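PDB 1YQF: hypothetical protein Lmaj011689, which is of unknown function but belongs to the MAM33 (mitochondrial glycoprotein) family and is a sequence homologue of human p32. Local coordinates for residues 61-69 against 77-85; 97-108 against 121-132. One frame throughout, in Å; residues are numbered along the deposited sequence.

Overall arrangement
Interactions 1 and 2 lie in series along the chain and in one antiparallel sheet whose strands run across it in sequence order. Interaction 1 (61-69 with 77-85) joins strands 64-71 and 74-81, a hairpin close to the centre of the chain. Interaction 2 (97-108 with 121-132) joins strand 105-113 to the outermost strand 116-125 and sets the short helix 128-132 against one face. Their centres are about 17 Å apart, yet they touch: Arg-79 packs on Tyr-97 of the neighbouring strand 92-99, and its NH1 probably hydrogen-bonds Lys-132 O at the end of helix 128-132. Interaction 1 meets the second subunit and interaction 2 the third, consistent with the ring-shaped trimer of human p32.

Interaction 1: residues 61-69 against 77-85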
loop_
_atom_site.group_PDB
_atom_site.type_symbol
_atom_site.label_atom_id
_atom_site.label_comp_id
_atom_site.label_asym_id
_atom_site.label_seq_id
_atom_site.Cartn_x
_atom_site.Cartn_y
_atom_site.Cartn_z
ATOM N N GLY A 61 6.400 -12.787 17.840
ATOM C CA GLY A 61 7.383 -11.771 17.488
ATOM C C GLY A 61 6.830 -10.476 16.908
ATOM O O GLY A 61 7.602 -9.561 16.613
ATOM N N THR A 62 5.506 -10.385 16.759
ATOM C CA THR A 62 4.874 -9.237 16.106
ATOM C C THR A 62 3.989 -8.447 17.062
ATOM O O THR A 62 3.810 -8.819 18.217
ATOM C CB THR A 62 4.025 -9.688 14.893
ATOM O OG1 THR A 62 2.834 -10.350 15.338
ATOM C CG2 THR A 62 4.753 -10.732 14.048
ATOM N N CYS A 63 3.432 -7.354 16.547
ATOM C CA CYS A 63 2.483 -6.523 17.280
ATOM C C CYS A 63 1.042 -6.845 16.877
ATOM O O CYS A 63 0.133 -6.063 17.125
ATOM C CB CYS A 63 2.795 -5.047 17.035
ATOM S SG CYS A 63 4.163 -4.476 18.055
ATOM N N THR A 64 0.848 -8.008 16.260
ATOM C CA THR A 64 -0.471 -8.472 15.856
ATOM C C THR A 64 -1.036 -9.406 16.919
ATOM O O THR A 64 -0.334 -10.279 17.421
ATOM C CB THR A 64 -0.379 -9.217 14.524
ATOM O OG1 THR A 64 0.236 -8.378 13.540
ATOM C CG2 THR A 64 -1.764 -9.498 13.959
ATOM N N PHE A 65 -2.308 -9.220 17.248
ATOM C CA PHE A 65 -2.983 -10.044 18.241
ATOM C C PHE A 65 -4.337 -10.506 17.724
ATOM O O PHE A 65 -5.033 -9.775 17.028
ATOM C CB PHE A 65 -3.172 -9.268 19.544
ATOM C CG PHE A 65 -1.885 -8.869 20.206
ATOM C CD1 PHE A 65 -1.225 -7.707 19.826
ATOM C CD2 PHE A 65 -1.337 -9.648 21.218
ATOM C CE1 PHE A 65 -0.030 -7.328 20.442
ATOM C CE2 PHE A 65 -0.143 -9.276 21.843
ATOM C CZ PHE A 65 0.510 -8.116 21.452
ATOM N N ASP A 66 -4.696 -11.731 18.083
ATOM C CA ASP A 66 -5.973 -12.321 17.724
ATOM C C ASP A 66 -6.746 -12.634 18.994
ATOM O O ASP A 66 -6.227 -13.286 19.896
ATOM C CB ASP A 66 -5.753 -13.621 16.951
ATOM C CG ASP A 66 -5.420 -13.390 15.499
ATOM O OD1 ASP A 66 -5.128 -12.235 15.116
ATOM O OD2 ASP A 66 -5.422 -14.317 14.664
ATOM N N LEU A 67 -7.986 -12.165 19.055
ATOM C CA LEU A 67 -8.920 -12.579 20.090
ATOM C C LEU A 67 -9.772 -13.677 19.481
ATOM O O LEU A 67 -10.482 -13.434 18.513
ATOM C CB LEU A 67 -9.800 -11.409 20.509
ATOM C CG LEU A 67 -9.098 -10.328 21.327
ATOM C CD1 LEU A 67 -9.928 -9.055 21.355
ATOM C CD2 LEU A 67 -8.847 -10.833 22.732
ATOM N N THR A 68 -9.694 -14.883 20.036
ATOM C CA THR A 68 -10.433 -16.031 19.512
ATOM C C THR A 68 -11.494 -16.523 20.489
ATOM O O THR A 68 -11.311 -16.465 21.701
ATOM C CB THR A 68 -9.472 -17.189 19.189
ATOM O OG1 THR A 68 -8.785 -17.606 20.379
ATOM C CG2 THR A 68 -8.364 -16.741 18.244
ATOM N N LYS A 69 -12.595 -17.026 19.941
ATOM C CA LYS A 69 -13.699 -17.565 20.735
ATOM C C LYS A 69 -14.702 -18.274 19.824
ATOM O O LYS A 69 -14.879 -17.884 18.674
ATOM C CB LYS A 69 -14.391 -16.442 21.520
ATOM C CG LYS A 69 -15.920 -16.470 21.521
ATOM C CD LYS A 69 -16.499 -15.201 22.127
ATOM C CE LYS A 69 -18.001 -15.098 21.896
ATOM N NZ LYS A 69 -18.555 -13.782 22.321
ATOM N N VAL A 77 -12.779 -14.565 15.192
ATOM C CA VAL A 77 -11.451 -13.995 15.390
ATOM C C VAL A 77 -11.534 -12.480 15.247
ATOM O O VAL A 77 -12.022 -11.981 14.244
ATOM C CB VAL A 77 -10.431 -14.547 14.373
ATOM C CG1 VAL A 77 -9.066 -13.895 14.564
ATOM C CG2 VAL A 77 -10.304 -16.065 14.495
ATOM N N VAL A 78 -11.063 -11.756 16.256
ATOM C CA VAL A 78 -10.953 -10.303 16.190
ATOM C C VAL A 78 -9.469 -9.965 16.188
ATOM O O VAL A 78 -8.777 -10.170 17.181
ATOM C CB VAL A 78 -11.646 -9.616 17.376
ATOM C CG1 VAL A 78 -11.498 -8.099 17.277
ATOM C CG2 VAL A 78 -13.119 -10.009 17.430
ATOM N N ARG A 79 -8.990 -9.451 15.064
ATOM C CA ARG A 79 -7.571 -9.204 14.861
ATOM C C ARG A 79 -7.269 -7.716 14.898
ATOM O O ARG A 79 -7.991 -6.910 14.324
ATOM C CB ARG A 79 -7.142 -9.793 13.517
ATOM C CG ARG A 79 -5.703 -9.496 13.127
ATOM C CD ARG A 79 -5.238 -10.304 11.938
ATOM N NE ARG A 79 -5.213 -11.741 12.217
ATOM C CZ ARG A 79 -5.131 -12.689 11.289
ATOM N NH1 ARG A 79 -5.071 -12.367 10.008
ATOM N NH2 ARG A 79 -5.109 -13.970 11.637
ATOM N N TYR A 80 -6.188 -7.361 15.577
ATOM C CA TYR A 80 -5.742 -5.976 15.651
ATOM C C TYR A 80 -4.239 -5.901 15.827
ATOM O O TYR A 80 -3.587 -6.893 16.148
ATOM C CB TYR A 80 -6.418 -5.255 16.813
ATOM C CG TYR A 80 -6.102 -5.852 18.163
ATOM C CD1 TYR A 80 -6.719 -7.023 18.584
ATOM C CD2 TYR A 80 -5.186 -5.246 19.021
ATOM C CE1 TYR A 80 -6.432 -7.581 19.820
ATOM C CE2 TYR A 80 -4.896 -5.795 20.264
ATOM C CZ TYR A 80 -5.524 -6.962 20.657
ATOM O OH TYR A 80 -5.243 -7.521 21.882
ATOM N N SER A 81 -3.707 -4.703 15.627
ATOM C CA SER A 81 -2.291 -4.428 15.810
ATOM C C SER A 81 -2.151 -3.333 16.860
ATOM O O SER A 81 -2.977 -2.417 16.922
ATOM C CB SER A 81 -1.661 -3.981 14.486
ATOM O OG SER A 81 -0.293 -3.643 14.653
ATOM N N THR A 82 -1.110 -3.426 17.682
ATOM C CA THR A 82 -0.834 -2.402 18.689
ATOM C C THR A 82 0.100 -1.329 18.127
ATOM O O THR A 82 0.499 -0.414 18.843
ATOM C CB THR A 82 -0.224 -3.028 19.952
ATOM O OG1 THR A 82 1.030 -3.663 19.635
ATOM C CG2 THR A 82 -1.099 -4.153 20.480
ATOM N N ASN A 83 0.449 -1.460 16.848
ATOM C CA ASN A 83 1.189 -0.423 16.134
ATOM C C ASN A 83 0.263 0.735 15.816
ATOM O O ASN A 83 -0.924 0.542 15.533
ATOM C CB ASN A 83 1.790 -0.962 14.829
ATOM C CG ASN A 83 3.148 -1.607 15.028
ATOM O OD1 ASN A 83 3.939 -1.164 15.864
ATOM N ND2 ASN A 83 3.429 -2.655 14.254
ATOM N N GLN A 84 0.822 1.937 15.855
ATOM C CA GLN A 84 0.066 3.153 15.581
ATOM C C GLN A 84 0.661 3.873 14.374
ATOM O O GLN A 84 1.886 3.884 14.180
ATOM C CB GLN A 84 0.056 4.072 16.806
ATOM C CG GLN A 84 1.434 4.421 17.338
ATOM C CD GLN A 84 1.435 4.744 18.823
ATOM O OE1 GLN A 84 0.560 5.465 19.310
ATOM N NE2 GLN A 84 2.424 4.220 19.544
ATOM N N ASP A 85 -0.220 4.459 13.564
ATOM C CA ASP A 85 0.184 5.204 12.377
ATOM C C ASP A 85 0.648 6.599 12.801
ATOM O O ASP A 85 0.057 7.203 13.702
ATOM C CB ASP A 85 -1.000 5.299 11.407
ATOM C CG ASP A 85 -0.570 5.522 9.961
ATOM O OD1 ASP A 85 0.615 5.724 9.611
ATOM O OD2 ASP A 85 -1.454 5.515 9.075
#
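Phe-65 and Tyr-80 pack together on one face of this antiparallel hairpin, with Leu-67 and Val-78. CB of Phe-65 sits over the Tyr-80 ring, 3.9 Å from its centroid, while the rings are within 20° of parallel but displaced, with little of one lying over the other. With CG of Tyr-80 between backbone N and carbonyl carbon (chi1 62°), its ring leans across toward Phe-65, putting a face under Phe-65 CB. Thr-82 CG2 comes obliquely against the CD1-CE1 side of the phenyl ring, 3.4 Å from Phe-65 CE1, and Leu-67 CD1 fills in beside Tyr-80 CE1. Tyr-80 OH is buried without a polar partner. On the reverse face Asp-66 and Arg-79 run side by side, their flat ends 15° from coplanar. Arg-79 forms a side-on, two-pronged salt bridge, NE to Asp-66 OD1 (2.9 Å) and NH2 to Asp-66 OD2 (3.1 Å), each oxygen offering its syn lone pair. Val-77 CG1 backs this carboxylate. Beyond the paired strands, Cys-63 O accepts from Thr-82 N at 3.0 Å. Helix 173-202 covers the aromatic face, with Tyr-182 edge-to-face on Phe-65; strands 55-58 and 92-99 flank the hairpin, and Tyr-146 of the second subunit packs on Cys-63 and Asn-83.

Interaction 2: residues 97-108 against 121-132; sequences YITQKNGQTMQA and NIRFYDEAALAK
Lys-132 lays its aliphatic chain over one face of Tyr-97, the two side chains running antiparallel. Lys-132 CG lies 3.8 Å from the Tyr-97 ring centroid, a CH-pi contact offset toward the rim, and a bend at chi3 (-79°) carries NZ on to a water shared with Thr-99 OG1. Beside it the methyl CB of Ala-131 rests on Thr-105 CG2 at 3.9 Å, and its CA stands over the centre of the Tyr-125 ring. Gln-107 crosses Tyr-125 with amide and ring planes 24° apart; OE1 lies at the ring's edge, near its plane. A second water accepts from Tyr-97 OH and donates to both Gln-107 OE1 and Ala-131 O, tying sheet to helix. On the other face of the sheet Met-106 and Phe-124 point the same way, Met-106 CB 3.4 Å from Phe-124 CE1, with SD oblique to the ring in a Met-aromatic contact. Backbone bonds hold the strands, that from Gln-107 N to Arg-123 O being nearly straight (2.8 Å, 174°). The chemistry is thus divided: the helix-facing side mixes apolar contacts with water-bridged polar groups, whereas the face of Met-106 and Phe-124 is mainly apolar and packs on Phe-201 and Trp-194 of the third subunit, Trp-194 also hydrogen-bonding Ile-122 O.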
loop_
_atom_site.group_PDB
_atom_site.type_symbol
_atom_site.label_atom_id
_atom_site.label_comp_id
_atom_site.label_asym_id
_atom_site.label_seq_id
_atom_site.Cartn_x
_atom_site.Cartn_y
_atom_site.Cartn_z
ATOM N N TYR A 97 -13.398 -11.768 11.949
ATOM C CA TYR A 97 -13.620 -12.910 11.072
ATOM C C TYR A 97 -14.630 -13.866 11.697
ATOM O O TYR A 97 -14.523 -14.220 12.866
ATOM C CB TYR A 97 -12.304 -13.636 10.786
ATOM C CG TYR A 97 -11.231 -12.740 10.208
ATOM C CD1 TYR A 97 -10.399 -11.996 11.041
ATOM C CD2 TYR A 97 -11.048 -12.632 8.832
ATOM C CE1 TYR A 97 -9.410 -11.162 10.518
ATOM C CE2 TYR A 97 -10.062 -11.801 8.301
ATOM C CZ TYR A 97 -9.247 -11.071 9.154
ATOM O OH TYR A 97 -8.262 -10.254 8.650
ATOM N N ILE A 98 -15.616 -14.272 10.908
ATOM C CA ILE A 98 -16.626 -15.230 11.340
ATOM C C ILE A 98 -16.572 -16.386 10.354
ATOM O O ILE A 98 -16.969 -16.240 9.205
ATOM C CB ILE A 98 -18.032 -14.576 11.355
ATOM C CG1 ILE A 98 -18.030 -13.336 12.255
ATOM C CG2 ILE A 98 -19.085 -15.576 11.830
ATOM C CD1 ILE A 98 -19.369 -12.632 12.362
ATOM N N THR A 99 -16.064 -17.528 10.806
ATOM C CA THR A 99 -15.876 -18.687 9.943
ATOM C C THR A 99 -16.900 -19.778 10.254
ATOM O O THR A 99 -17.027 -20.222 11.394
ATOM C CB THR A 99 -14.443 -19.232 10.106
ATOM O OG1 THR A 99 -13.504 -18.288 9.575
ATOM C CG2 THR A 99 -14.230 -20.497 9.263
ATOM N N GLN A 100 -17.622 -20.206 9.226
ATOM C CA GLN A 100 -18.608 -21.272 9.347
ATOM C C GLN A 100 -17.922 -22.634 9.354
ATOM O O GLN A 100 -16.720 -22.736 9.109
ATOM C CB GLN A 100 -19.607 -21.211 8.187
ATOM C CG GLN A 100 -20.368 -19.888 8.052
ATOM C CD GLN A 100 -21.330 -19.611 9.202
ATOM O OE1 GLN A 100 -21.674 -20.508 9.967
ATOM N NE2 GLN A 100 -21.764 -18.364 9.319
ATOM N N LYS A 101 -18.699 -23.675 9.639
ATOM C CA LYS A 101 -18.202 -25.053 9.650
ATOM C C LYS A 101 -17.602 -25.448 8.295
ATOM O O LYS A 101 -16.545 -26.083 8.235
ATOM C CB LYS A 101 -19.338 -26.011 10.040
ATOM C CG LYS A 101 -18.941 -27.484 10.122
ATOM C CD LYS A 101 -19.861 -28.278 11.053
ATOM C CE LYS A 101 -21.312 -28.300 10.572
ATOM N NZ LYS A 101 -21.476 -28.952 9.244
ATOM N N ASN A 102 -18.263 -25.044 7.213
ATOM C CA ASN A 102 -17.787 -25.340 5.860
ATOM C C ASN A 102 -16.598 -24.487 5.378
ATOM O O ASN A 102 -16.094 -24.699 4.272
ATOM C CB ASN A 102 -18.947 -25.247 4.861
ATOM C CG ASN A 102 -19.317 -23.815 4.505
ATOM O OD1 ASN A 102 -19.153 -22.892 5.305
ATOM N ND2 ASN A 102 -19.832 -23.629 3.294
ATOM N N GLY A 103 -16.168 -23.521 6.190
ATOM C CA GLY A 103 -15.000 -22.707 5.874
ATOM C C GLY A 103 -15.302 -21.300 5.382
ATOM O O GLY A 103 -14.448 -20.417 5.477
ATOM N N GLN A 104 -16.508 -21.090 4.852
ATOM C CA GLN A 104 -16.941 -19.771 4.385
ATOM C C GLN A 104 -16.788 -18.741 5.507
ATOM O O GLN A 104 -17.204 -18.998 6.634
ATOM C CB GLN A 104 -18.398 -19.816 3.899
ATOM C CG GLN A 104 -18.666 -18.978 2.644
ATOM C CD GLN A 104 -20.111 -19.057 2.155
ATOM O OE1 GLN A 104 -20.463 -18.422 1.159
ATOM N NE2 GLN A 104 -20.942 -19.832 2.848
ATOM N N THR A 105 -16.203 -17.584 5.191
ATOM C CA THR A 105 -15.795 -16.613 6.214
ATOM C C THR A 105 -16.207 -15.175 5.899
ATOM O O THR A 105 -15.900 -14.650 4.836
ATOM C CB THR A 105 -14.256 -16.647 6.392
ATOM O OG1 THR A 105 -13.855 -17.906 6.950
ATOM C CG2 THR A 105 -13.809 -15.615 7.422
ATOM N N MET A 106 -16.866 -14.533 6.857
ATOM C CA MET A 106 -17.171 -13.112 6.770
ATOM C C MET A 106 -16.044 -12.324 7.411
ATOM O O MET A 106 -15.553 -12.693 8.473
ATOM C CB MET A 106 -18.464 -12.789 7.514
ATOM C CG MET A 106 -18.876 -11.312 7.406
ATOM S SD MET A 106 -20.066 -10.818 8.647
ATOM C CE MET A 106 -21.540 -11.521 7.996
ATOM N N GLN A 107 -15.665 -11.223 6.777
ATOM C CA GLN A 107 -14.709 -10.284 7.341
ATOM C C GLN A 107 -15.393 -8.931 7.495
ATOM O O GLN A 107 -15.884 -8.372 6.519
ATOM C CB GLN A 107 -13.486 -10.150 6.428
ATOM C CG GLN A 107 -12.394 -9.244 6.984
ATOM C CD GLN A 107 -11.315 -8.916 5.965
ATOM O OE1 GLN A 107 -10.792 -9.805 5.293
ATOM N NE2 GLN A 107 -10.978 -7.640 5.856
ATOM N N ALA A 108 -15.424 -8.410 8.720
ATOM C CA ALA A 108 -15.971 -7.081 8.979
ATOM C C ALA A 108 -14.852 -6.172 9.461
ATOM O O ALA A 108 -14.181 -6.483 10.441
ATOM C CB ALA A 108 -17.083 -7.150 10.011
ATOM N N ASN A 121 -16.550 -1.996 6.373
ATOM C CA ASN A 121 -16.583 -2.930 5.249
ATOM C C ASN A 121 -17.010 -4.327 5.670
ATOM O O ASN A 121 -16.675 -4.776 6.755
ATOM C CB ASN A 121 -15.211 -3.009 4.567
ATOM C CG ASN A 121 -15.292 -3.585 3.161
ATOM O OD1 ASN A 121 -15.605 -2.870 2.207
ATOM N ND2 ASN A 121 -15.029 -4.886 3.033
ATOM N N ILE A 122 -17.748 -5.001 4.792
ATOM C CA ILE A 122 -18.168 -6.388 4.991
ATOM C C ILE A 122 -17.959 -7.146 3.689
ATOM O O ILE A 122 -18.453 -6.735 2.640
ATOM C CB ILE A 122 -19.656 -6.474 5.360
ATOM C CG1 ILE A 122 -19.971 -5.605 6.577
ATOM C CG2 ILE A 122 -20.051 -7.935 5.621
ATOM C CD1 ILE A 122 -21.441 -5.477 6.831
ATOM N N ARG A 123 -17.244 -8.261 3.768
ATOM C CA ARG A 123 -16.945 -9.075 2.598
ATOM C C ARG A 123 -16.868 -10.546 2.991
ATOM O O ARG A 123 -16.738 -10.862 4.163
ATOM C CB ARG A 123 -15.617 -8.621 2.004
ATOM C CG ARG A 123 -14.432 -8.895 2.911
ATOM C CD ARG A 123 -13.146 -8.343 2.393
ATOM N NE ARG A 123 -12.777 -8.994 1.140
ATOM C CZ ARG A 123 -11.678 -8.726 0.447
ATOM N NH1 ARG A 123 -10.817 -7.810 0.871
ATOM N NH2 ARG A 123 -11.432 -9.385 -0.673
ATOM N N PHE A 124 -16.927 -11.437 2.008
ATOM C CA PHE A 124 -16.904 -12.875 2.262
ATOM C C PHE A 124 -15.825 -13.587 1.455
ATOM O O PHE A 124 -15.401 -13.100 0.409
ATOM C CB PHE A 124 -18.254 -13.488 1.923
ATOM C CG PHE A 124 -19.371 -13.019 2.798
ATOM C CD1 PHE A 124 -19.546 -13.551 4.066
ATOM C CD2 PHE A 124 -20.260 -12.050 2.350
ATOM C CE1 PHE A 124 -20.586 -13.123 4.872
ATOM C CE2 PHE A 124 -21.296 -11.620 3.152
ATOM C CZ PHE A 124 -21.462 -12.158 4.415
ATOM N N TYR A 125 -15.401 -14.747 1.960
ATOM C CA TYR A 125 -14.422 -15.612 1.306
ATOM C C TYR A 125 -14.896 -17.063 1.400
ATOM O O TYR A 125 -15.504 -17.452 2.392
ATOM C CB TYR A 125 -13.056 -15.524 1.988
ATOM C CG TYR A 125 -12.457 -14.141 2.127
ATOM C CD1 TYR A 125 -11.637 -13.612 1.135
ATOM C CD2 TYR A 125 -12.672 -13.383 3.272
ATOM C CE1 TYR A 125 -11.070 -12.350 1.273
ATOM C CE2 TYR A 125 -12.102 -12.128 3.421
ATOM C CZ TYR A 125 -11.306 -11.615 2.422
ATOM O OH TYR A 125 -10.748 -10.365 2.582
ATOM N N ASP A 126 -14.591 -17.870 0.386
ATOM C CA ASP A 126 -15.000 -19.277 0.380
ATOM C C ASP A 126 -14.272 -20.094 1.445
ATOM O O ASP A 126 -14.837 -21.045 1.982
ATOM C CB ASP A 126 -14.771 -19.906 -0.996
ATOM C CG ASP A 126 -15.721 -19.372 -2.052
ATOM O OD1 ASP A 126 -16.859 -18.920 -1.787
ATOM O OD2 ASP A 126 -15.350 -19.386 -3.243
ATOM N N GLU A 127 -13.029 -19.721 1.751
ATOM C CA GLU A 127 -12.225 -20.463 2.722
ATOM C C GLU A 127 -11.524 -19.570 3.750
ATOM O O GLU A 127 -11.121 -18.439 3.458
ATOM C CB GLU A 127 -11.211 -21.359 2.001
ATOM C CG GLU A 127 -10.182 -20.623 1.161
ATOM C CD GLU A 127 -9.280 -21.569 0.388
ATOM O OE1 GLU A 127 -9.814 -22.397 -0.383
ATOM O OE2 GLU A 127 -8.039 -21.489 0.555
ATOM N N ALA A 128 -11.391 -20.113 4.958
ATOM C CA ALA A 128 -10.782 -19.424 6.096
ATOM C C ALA A 128 -9.346 -18.948 5.869
ATOM O O ALA A 128 -9.006 -17.832 6.252
ATOM C CB ALA A 128 -10.838 -20.323 7.331
ATOM N N ALA A 129 -8.504 -19.793 5.280
ATOM C CA ALA A 129 -7.097 -19.443 5.060
ATOM C C ALA A 129 -6.962 -18.280 4.080
ATOM O O ALA A 129 -6.083 -17.440 4.217
ATOM C CB ALA A 129 -6.318 -20.642 4.557
ATOM N N LEU A 130 -7.852 -18.236 3.097
ATOM C CA LEU A 130 -7.872 -17.147 2.132
ATOM C C LEU A 130 -8.125 -15.807 2.825
ATOM O O LEU A 130 -7.558 -14.785 2.446
ATOM C CB LEU A 130 -8.950 -17.410 1.079
ATOM C CG LEU A 130 -9.086 -16.435 -0.090
ATOM C CD1 LEU A 130 -7.785 -16.304 -0.862
ATOM C CD2 LEU A 130 -10.199 -16.914 -1.004
ATOM N N ALA A 131 -8.970 -15.835 3.851
ATOM C CA ALA A 131 -9.326 -14.646 4.620
ATOM C C ALA A 131 -8.258 -14.261 5.645
ATOM O O ALA A 131 -7.961 -13.078 5.821
ATOM C CB ALA A 131 -10.652 -14.880 5.329
ATOM N N LYS A 132 -7.682 -15.260 6.311
ATOM C CA LYS A 132 -6.877 -15.018 7.517
ATOM C C LYS A 132 -5.372 -15.228 7.359
ATOM O O LYS A 132 -4.614 -14.866 8.254
ATOM C CB LYS A 132 -7.415 -15.864 8.679
ATOM C CG LYS A 132 -8.778 -15.393 9.155
ATOM C CD LYS A 132 -9.284 -16.183 10.348
ATOM C CE LYS A 132 -9.857 -17.530 9.941
ATOM N NZ LYS A 132 -10.428 -18.245 11.120
HETATM O O HOH W 1 -8.113 -10.421 5.936
HETATM O O HOH W 2 -12.813 -16.868 11.798
HETATM O O HOH W 3 -14.275 -6.334 5.190
#